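Local coordinates for protein thioesterase PA1618 (Pseudomonas aeruginosa, PDB 4QD8) that probably hydrolyses acyl-CoA thioesters as a hotdog-fold thioesterase of the PaaI family, and binds the substrate analogue phenacyl-CoA, at residues R28-D33 and T38-V43; A104-L109 and H114-R119. All blocks are in the same frame, centred on the assembly; numbering follows the deposited sequence.

How the contacts relate
From the N terminus, the chain passes through two short helices and enters strand 28-32; contact 1 closes the first hairpin, where strand 36-42 turns back along it. The long helix 56-72 and strand 80-91 follow before the chain returns as strand 99-106, which pairs with 36-42. Contact 2 then closes a second hairpin, 104-109 against 114-119. The two loops lie in series, neither nested nor crossed, with centres about 16 Å apart and nearest atoms about 5 Å apart. They share one antiparallel hotdog sheet, neighbours through strands 36-42 and 99-106, and both set side chains against helix 56-72. Each hairpin carries a classic beta bulge.

Contact 1. Residues R28-D33 and T38-V43; sequences RFEAFD and TASMPV
Phe29 and Ala39 meet on the side of this hairpin that looks into the protein. They form a non-hydrogen-bonded pair of the antiparallel strands, with Ala39 CB over one face of the phenyl ring, offset toward its rim and 4.1 Å from Phe29 CD2. The ring swings beside its own backbone N (chi1 -69°) and goes on to pack against Leu66 and Met69 of helix 56-72 and Leu10 and Leu13 of helix 10-15. This is the side packed tightly on helices: the hairpin lies on the central helix of the hotdog fold.

The other face is polar and partly open to solvent: Arg28 is exposed and Glu30, Ala31 and Thr38 partly so, although Ser40 is buried. Ala31 CB and Thr38 CB touch at 4.0 Å. Ser40 OG is placed to donate to Glu30 OE1, which also forms a salt bridge with Arg28 NH2; both distances are very short, so the detail of this cluster is doubtful. Ser40 OG also bonds to Arg99 on the adjoining strand.

The classic beta bulge, in which Glu30 and Ala31 both face Thr38, probably helps turn Glu30 toward these partners, and a bend at chi2 (-149°) completes the reach. Thr38 O takes a nearly straight bond from Glu30 N (2.8 Å, 176°) and a weak one from Ala31 N (3.4 Å), while Thr38 N returns a bond to Ala31 O. Beyond the bulge, Arg28 and Ser40 exchange paired backbone bonds. With two arginines close to the Glu30-Ser40 pair, the carboxylate is probably kept ionised.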
ATOM      1  N   ARG A  28       7.373 -18.063  15.945  1.00 17.48           N
ATOM      2  CA  ARG A  28       6.758 -18.730  17.079  1.00 19.75           C
ATOM      3  C   ARG A  28       5.477 -18.004  17.455  1.00 19.79           C
ATOM      4  O   ARG A  28       5.518 -16.828  17.815  1.00 19.24           O
ATOM      5  CB  ARG A  28       7.737 -18.734  18.264  1.00 22.57           C
ATOM      6  CG  ARG A  28       7.230 -19.457  19.502  1.00 29.62           C
ATOM      7  CD  ARG A  28       8.239 -19.369  20.645  1.00 33.99           C
ATOM      8  NE  ARG A  28       8.333 -18.017  21.203  1.00 37.05           N
ATOM      9  CZ  ARG A  28       9.435 -17.501  21.743  1.00 38.35           C
ATOM     10  NH1 ARG A  28      10.550 -18.214  21.795  1.00 38.97           N
ATOM     11  NH2 ARG A  28       9.425 -16.261  22.216  1.00 39.31           N
ATOM     12  N   PHE A  29       4.340 -18.695  17.354  1.00 18.20           N
ATOM     13  CA  PHE A  29       3.092 -18.152  17.885  1.00 19.60           C
ATOM     14  C   PHE A  29       3.162 -18.205  19.402  1.00 19.84           C
ATOM     15  O   PHE A  29       3.417 -19.272  19.966  1.00 21.89           O
ATOM     16  CB  PHE A  29       1.893 -18.933  17.346  1.00 20.10           C
ATOM     17  CG  PHE A  29       1.679 -18.717  15.874  1.00 19.45           C
ATOM     18  CD1 PHE A  29       2.389 -19.454  14.943  1.00 18.13           C
ATOM     19  CD2 PHE A  29       0.806 -17.734  15.427  1.00 18.30           C
ATOM     20  CE1 PHE A  29       2.223 -19.230  13.576  1.00 21.61           C
ATOM     21  CE2 PHE A  29       0.629 -17.503  14.078  1.00 18.77           C
ATOM     22  CZ  PHE A  29       1.343 -18.252  13.144  1.00 17.99           C
ATOM     23  N   GLU A  30       2.950 -17.055  20.045  1.00 21.37           N
ATOM     24  CA  GLU A  30       3.300 -16.865  21.452  1.00 23.73           C
ATOM     25  C   GLU A  30       2.121 -16.677  22.379  1.00 24.85           C
ATOM     26  O   GLU A  30       2.158 -17.085  23.542  1.00 28.54           O
ATOM     27  CB  GLU A  30       4.135 -15.599  21.600  1.00 27.14           C
ATOM     28  CG  GLU A  30       5.236 -15.460  20.602  1.00 28.34           C
ATOM     29  CD  GLU A  30       6.401 -14.725  21.182  1.00 33.85           C
ATOM     30  OE1 GLU A  30       7.515 -15.293  21.156  1.00 38.03           O
ATOM     31  OE2 GLU A  30       6.193 -13.584  21.662  1.00 34.29           O
ATOM     32  N   ALA A  31       1.101 -15.990  21.886  1.00 20.76           N
ATOM     33  CA  ALA A  31       0.030 -15.516  22.746  1.00 24.13           C
ATOM     34  C   ALA A  31      -1.212 -15.210  21.942  1.00 22.25           C
ATOM     35  O   ALA A  31      -1.147 -14.966  20.735  1.00 21.64           O
ATOM     36  CB  ALA A  31       0.475 -14.271  23.492  1.00 23.66           C
ATOM     37  N   PHE A  32      -2.351 -15.231  22.620  1.00 22.56           N
ATOM     38  CA  PHE A  32      -3.588 -14.752  22.031  1.00 22.65           C
ATOM     39  C   PHE A  32      -4.528 -14.257  23.118  1.00 25.11           C
ATOM     40  O   PHE A  32      -4.360 -14.581  24.295  1.00 21.63           O
ATOM     41  CB  PHE A  32      -4.253 -15.835  21.182  1.00 21.00           C
ATOM     42  CG  PHE A  32      -4.845 -16.970  21.978  1.00 25.44           C
ATOM     43  CD1 PHE A  32      -6.162 -16.914  22.421  1.00 26.58           C
ATOM     44  CD2 PHE A  32      -4.086 -18.100  22.261  1.00 26.72           C
ATOM     45  CE1 PHE A  32      -6.711 -17.961  23.148  1.00 29.01           C
ATOM     46  CE2 PHE A  32      -4.627 -19.157  22.986  1.00 28.88           C
ATOM     47  CZ  PHE A  32      -5.944 -19.084  23.432  1.00 28.07           C
ATOM     48  N   ASP A  33      -5.498 -13.441  22.728  1.00 23.43           N
ATOM     49  CA  ASP A  33      -6.623 -13.143  23.609  1.00 22.20           C
ATOM     50  C   ASP A  33      -7.887 -13.030  22.774  1.00 22.10           C
ATOM     51  O   ASP A  33      -7.908 -13.483  21.632  1.00 21.47           O
ATOM     52  CB  ASP A  33      -6.371 -11.913  24.501  1.00 21.17           C
ATOM     53  CG  ASP A  33      -6.075 -10.644  23.714  1.00 24.03           C
ATOM     54  OD1 ASP A  33      -6.433 -10.554  22.524  1.00 24.35           O
ATOM     55  OD2 ASP A  33      -5.484  -9.713  24.303  1.00 28.50           O
ATOM     56  N   THR A  38      -0.557 -13.164  18.650  1.00 20.27           N
ATOM     57  CA  THR A  38       0.814 -12.637  18.737  1.00 15.69           C
ATOM     58  C   THR A  38       1.830 -13.709  18.330  1.00 19.07           C
ATOM     59  O   THR A  38       1.707 -14.866  18.734  1.00 18.97           O
ATOM     60  CB  THR A  38       1.124 -12.154  20.180  1.00 19.56           C
ATOM     61  OG1 THR A  38       0.230 -11.088  20.545  1.00 20.14           O
ATOM     62  CG2 THR A  38       2.567 -11.668  20.302  1.00 19.33           C
ATOM     63  N   ALA A  39       2.819 -13.326  17.512  1.00 17.02           N
ATOM     64  CA  ALA A  39       3.915 -14.220  17.127  1.00 16.01           C
ATOM     65  C   ALA A  39       5.203 -13.420  17.099  1.00 19.72           C
ATOM     66  O   ALA A  39       5.174 -12.220  16.871  1.00 18.45           O
ATOM     67  CB  ALA A  39       3.666 -14.827  15.742  1.00 17.71           C
ATOM     68  N   SER A  40       6.330 -14.091  17.314  1.00 18.88           N
ATOM     69  CA  SER A  40       7.627 -13.431  17.281  1.00 17.98           C
ATOM     70  C   SER A  40       8.586 -14.196  16.386  1.00 18.20           C
ATOM     71  O   SER A  40       8.312 -15.333  15.996  1.00 18.33           O
ATOM     72  CB  SER A  40       8.207 -13.306  18.685  1.00 21.25           C
ATOM     73  OG  SER A  40       8.591 -14.580  19.173  1.00 22.11           O
ATOM     74  N   MET A  41       9.707 -13.567  16.054  1.00 18.08           N
ATOM     75  CA  MET A  41      10.662 -14.138  15.124  1.00 19.23           C
ATOM     76  C   MET A  41      12.037 -13.644  15.523  1.00 18.69           C
ATOM     77  O   MET A  41      12.182 -12.490  15.899  1.00 16.70           O
ATOM     78  CB  MET A  41      10.341 -13.650  13.713  1.00 16.35           C
ATOM     79  CG  MET A  41      11.146 -14.299  12.587  1.00 18.83           C
ATOM     80  SD  MET A  41      10.625 -13.691  10.966  1.00 20.00           S
ATOM     81  CE  MET A  41      10.966 -11.948  11.157  1.00 18.74           C
ATOM     82  N   PRO A  42      13.054 -14.516  15.441  1.00 20.25           N
ATOM     83  CA  PRO A  42      14.417 -14.059  15.751  1.00 21.45           C
ATOM     84  C   PRO A  42      14.959 -13.079  14.720  1.00 20.09           C
ATOM     85  O   PRO A  42      14.620 -13.164  13.534  1.00 18.25           O
ATOM     86  CB  PRO A  42      15.241 -15.354  15.697  1.00 21.70           C
ATOM     87  CG  PRO A  42      14.440 -16.269  14.799  1.00 22.82           C
ATOM     88  CD  PRO A  42      13.008 -15.958  15.146  1.00 21.97           C
ATOM     89  N   VAL A  43      15.779 -12.138  15.186  1.00 17.70           N
ATOM     90  CA  VAL A  43      16.528 -11.252  14.306  1.00 18.22           C
ATOM     91  C   VAL A  43      17.964 -11.760  14.291  1.00 20.88           C
ATOM     92  O   VAL A  43      18.758 -11.450  15.192  1.00 21.02           O
ATOM     93  CB  VAL A  43      16.461  -9.787  14.786  1.00 17.52           C
ATOM     94  CG1 VAL A  43      17.241  -8.877  13.858  1.00 19.60           C
ATOM     95  CG2 VAL A  43      14.993  -9.329  14.890  1.00 20.35           C
TER

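Contact 2. Residues A104-L109 and H114-R119; sequences ARAIHL and HVWDIR
Leu109 lays its CD2 methyl over one face of the His114 imidazole, a CH-pi contact with the carbon 3.7 Å from the ring centroid. The same CD2 reaches Trp116 CZ2, so one methyl spans both rings. Other apolar contacts continue on this face: Ala106 CB touches Trp116 CZ3 at 3.6 Å, and Ala104 CB meets Ile118 CG1 at 3.9 Å. His114 ND1 and Trp116 NE1 both hydrogen-bond to Ser71 OG, in the last turn of helix 56-72, the central helix that this face of the curved hotdog sheet wraps.

Backbone bonds hold the antiparallel strands together. Arg105 and Asp117 exchange a pair, the one from Asp117 N to Arg105 O being nearly straight at 171°. At the corner, Ile107 and His108 both face Val115 in a classic beta bulge, and Val115 O accepts from Ile107 N at 2.8 Å and from His108 N at 3.2 Å.

On the face away from the helix, Ile107 CD1 lies against Asp117 CB at 3.7 Å. With chi1 at 172°, Asp117 CG extends opposite the backbone N, which carries the carboxylate toward Arg119, whose NE meets the syn lone pair of Asp117 OD1 at 3.0 Å in a salt bridge. Ile107 also packs on Arg119 of the second subunit.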
ATOM      1  N   ALA A 104      -1.449  -9.055  15.852  1.00 15.81           N
ATOM      2  CA  ALA A 104      -2.490  -8.861  14.849  1.00 15.57           C
ATOM      3  C   ALA A 104      -3.835  -8.581  15.505  1.00 16.37           C
ATOM      4  O   ALA A 104      -4.235  -9.275  16.447  1.00 15.74           O
ATOM      5  CB  ALA A 104      -2.597 -10.078  13.935  1.00 16.40           C
ATOM      6  N   ARG A 105      -4.530  -7.583  14.973  1.00 16.33           N
ATOM      7  CA  ARG A 105      -5.881  -7.226  15.404  1.00 16.16           C
ATOM      8  C   ARG A 105      -6.757  -7.068  14.155  1.00 16.45           C
ATOM      9  O   ARG A 105      -6.283  -6.656  13.110  1.00 15.64           O
ATOM     10  CB  ARG A 105      -5.849  -5.924  16.203  1.00 18.13           C
ATOM     11  CG  ARG A 105      -5.173  -6.070  17.556  1.00 21.88           C
ATOM     12  CD  ARG A 105      -5.060  -4.753  18.302  1.00 26.39           C
ATOM     13  NE  ARG A 105      -4.352  -4.941  19.571  1.00 27.97           N
ATOM     14  CZ  ARG A 105      -4.925  -5.380  20.692  1.00 36.99           C
ATOM     15  NH1 ARG A 105      -6.224  -5.673  20.717  1.00 34.40           N
ATOM     16  NH2 ARG A 105      -4.201  -5.527  21.797  1.00 39.91           N
ATOM     17  N   ALA A 106      -8.036  -7.416  14.249  1.00 17.93           N
ATOM     18  CA  ALA A 106      -8.896  -7.322  13.075  1.00 16.05           C
ATOM     19  C   ALA A 106      -9.351  -5.888  12.823  1.00 16.25           C
ATOM     20  O   ALA A 106      -9.700  -5.164  13.769  1.00 19.78           O
ATOM     21  CB  ALA A 106     -10.120  -8.242  13.235  1.00 17.60           C
ATOM     22  N   ILE A 107      -9.351  -5.479  11.554  1.00 13.34           N
ATOM     23  CA  ILE A 107      -9.974  -4.214  11.176  1.00 16.90           C
ATOM     24  C   ILE A 107     -11.359  -4.523  10.630  1.00 14.90           C
ATOM     25  O   ILE A 107     -12.335  -3.826  10.906  1.00 19.65           O
ATOM     26  CB  ILE A 107      -9.157  -3.491  10.091  1.00 15.92           C
ATOM     27  CG1 ILE A 107      -7.792  -3.097  10.659  1.00 16.22           C
ATOM     28  CG2 ILE A 107      -9.901  -2.250   9.567  1.00 18.69           C
ATOM     29  CD1 ILE A 107      -7.880  -2.181  11.867  1.00 21.71           C
ATOM     30  N   HIS A 108     -11.436  -5.583   9.841  1.00 15.51           N
ATOM     31  CA  HIS A 108     -12.706  -5.948   9.215  1.00 18.88           C
ATOM     32  C   HIS A 108     -12.697  -7.397   8.768  1.00 20.65           C
ATOM     33  O   HIS A 108     -11.813  -7.820   8.021  1.00 16.49           O
ATOM     34  CB  HIS A 108     -13.014  -5.009   8.033  1.00 17.63           C
ATOM     35  CG  HIS A 108     -14.211  -5.406   7.228  1.00 20.55           C
ATOM     36  ND1 HIS A 108     -15.478  -5.534   7.769  1.00 23.25           N
ATOM     37  CD2 HIS A 108     -14.341  -5.703   5.910  1.00 18.35           C
ATOM     38  CE1 HIS A 108     -16.327  -5.887   6.820  1.00 22.01           C
ATOM     39  NE2 HIS A 108     -15.665  -6.003   5.688  1.00 23.14           N
ATOM     40  N   LEU A 109     -13.685  -8.167   9.226  1.00 17.39           N
ATOM     41  CA  LEU A 109     -13.858  -9.521   8.732  1.00 19.22           C
ATOM     42  C   LEU A 109     -15.128  -9.587   7.903  1.00 19.28           C
ATOM     43  O   LEU A 109     -16.219  -9.751   8.460  1.00 20.44           O
ATOM     44  CB  LEU A 109     -13.973 -10.499   9.898  1.00 21.67           C
ATOM     45  CG  LEU A 109     -12.774 -10.565  10.841  1.00 22.04           C
ATOM     46  CD1 LEU A 109     -13.001 -11.686  11.827  1.00 25.88           C
ATOM     47  CD2 LEU A 109     -11.488 -10.795  10.067  1.00 23.07           C
ATOM     48  N   HIS A 114     -10.748 -10.229   4.459  1.00 17.08           N
ATOM     49  CA  HIS A 114     -10.443  -9.887   5.840  1.00 12.65           C
ATOM     50  C   HIS A 114      -9.345  -8.855   5.785  1.00 13.09           C
ATOM     51  O   HIS A 114      -8.472  -8.934   4.922  1.00 16.55           O
ATOM     52  CB  HIS A 114      -9.878 -11.084   6.605  1.00 17.61           C
ATOM     53  CG  HIS A 114     -10.866 -12.165   6.891  1.00 16.92           C
ATOM     54  ND1 HIS A 114     -10.499 -13.368   7.457  1.00 20.66           N
ATOM     55  CD2 HIS A 114     -12.207 -12.236   6.692  1.00 20.64           C
ATOM     56  CE1 HIS A 114     -11.573 -14.126   7.608  1.00 20.23           C
ATOM     57  NE2 HIS A 114     -12.617 -13.470   7.142  1.00 18.99           N
ATOM     58  N   VAL A 115      -9.377  -7.906   6.708  1.00 13.30           N
ATOM     59  CA  VAL A 115      -8.299  -6.916   6.810  1.00 12.89           C
ATOM     60  C   VAL A 115      -7.749  -6.955   8.237  1.00 13.79           C
ATOM     61  O   VAL A 115      -8.501  -6.819   9.211  1.00 14.83           O
ATOM     62  CB  VAL A 115      -8.796  -5.501   6.444  1.00 13.10           C
ATOM     63  CG1 VAL A 115      -7.639  -4.491   6.498  1.00 15.53           C
ATOM     64  CG2 VAL A 115      -9.421  -5.481   5.051  1.00 14.75           C
ATOM     65  N   TRP A 116      -6.431  -7.141   8.355  1.00 12.36           N
ATOM     66  CA  TRP A 116      -5.734  -7.241   9.638  1.00 13.09           C
ATOM     67  C   TRP A 116      -4.747  -6.086   9.819  1.00 13.47           C
ATOM     68  O   TRP A 116      -4.072  -5.697   8.860  1.00 14.66           O
ATOM     69  CB  TRP A 116      -4.947  -8.561   9.708  1.00 14.18           C
ATOM     70  CG  TRP A 116      -5.836  -9.769   9.724  1.00 13.80           C
ATOM     71  CD1 TRP A 116      -6.157 -10.567   8.665  1.00 17.15           C
ATOM     72  CD2 TRP A 116      -6.546 -10.284  10.851  1.00 16.38           C
ATOM     73  NE1 TRP A 116      -7.028 -11.559   9.073  1.00 17.03           N
ATOM     74  CE2 TRP A 116      -7.280 -11.406  10.413  1.00 17.92           C
ATOM     75  CE3 TRP A 116      -6.644  -9.900  12.194  1.00 14.93           C
ATOM     76  CZ2 TRP A 116      -8.102 -12.159  11.275  1.00 17.25           C
ATOM     77  CZ3 TRP A 116      -7.456 -10.658  13.057  1.00 18.85           C
ATOM     78  CH2 TRP A 116      -8.171 -11.768  12.582  1.00 18.66           C
ATOM     79  N   ASP A 117      -4.681  -5.568  11.042  1.00 14.58           N
ATOM     80  CA  ASP A 117      -3.728  -4.534  11.444  1.00 15.66           C
ATOM     81  C   ASP A 117      -2.608  -5.265  12.180  1.00 17.30           C
ATOM     82  O   ASP A 117      -2.870  -5.966  13.162  1.00 16.37           O
ATOM     83  CB  ASP A 117      -4.441  -3.555  12.379  1.00 16.18           C
ATOM     84  CG  ASP A 117      -3.501  -2.554  13.021  1.00 21.67           C
ATOM     85  OD1 ASP A 117      -2.786  -1.837  12.299  1.00 22.47           O
ATOM     86  OD2 ASP A 117      -3.510  -2.467  14.261  1.00 29.57           O
ATOM     87  N   ILE A 118      -1.364  -5.157  11.710  1.00 15.87           N
ATOM     88  CA  ILE A 118      -0.286  -5.912  12.350  1.00 13.44           C
ATOM     89  C   ILE A 118       0.824  -4.967  12.794  1.00 14.86           C
ATOM     90  O   ILE A 118       1.382  -4.228  11.979  1.00 17.38           O
ATOM     91  CB  ILE A 118       0.239  -7.032  11.434  1.00 13.98           C
ATOM     92  CG1 ILE A 118      -0.919  -7.981  11.105  1.00 16.00           C
ATOM     93  CG2 ILE A 118       1.347  -7.832  12.133  1.00 17.65           C
ATOM     94  CD1 ILE A 118      -0.819  -8.624   9.760  1.00 19.85           C
ATOM     95  N   ARG A 119       1.104  -4.965  14.098  1.00 14.09           N
ATOM     96  CA  ARG A 119       2.106  -4.053  14.671  1.00 16.16           C
ATOM     97  C   ARG A 119       3.329  -4.837  15.151  1.00 16.49           C
ATOM     98  O   ARG A 119       3.192  -5.793  15.915  1.00 16.59           O
ATOM     99  CB  ARG A 119       1.532  -3.277  15.871  1.00 17.87           C
ATOM    100  CG  ARG A 119       0.209  -2.545  15.650  1.00 22.02           C
ATOM    101  CD  ARG A 119       0.304  -1.503  14.567  1.00 22.48           C
ATOM    102  NE  ARG A 119      -0.975  -0.812  14.400  1.00 25.89           N
ATOM    103  CZ  ARG A 119      -1.312   0.313  15.025  1.00 29.48           C
ATOM    104  NH1 ARG A 119      -0.458   0.900  15.856  1.00 32.15           N
ATOM    105  NH2 ARG A 119      -2.501   0.857  14.804  1.00 28.98           N
TER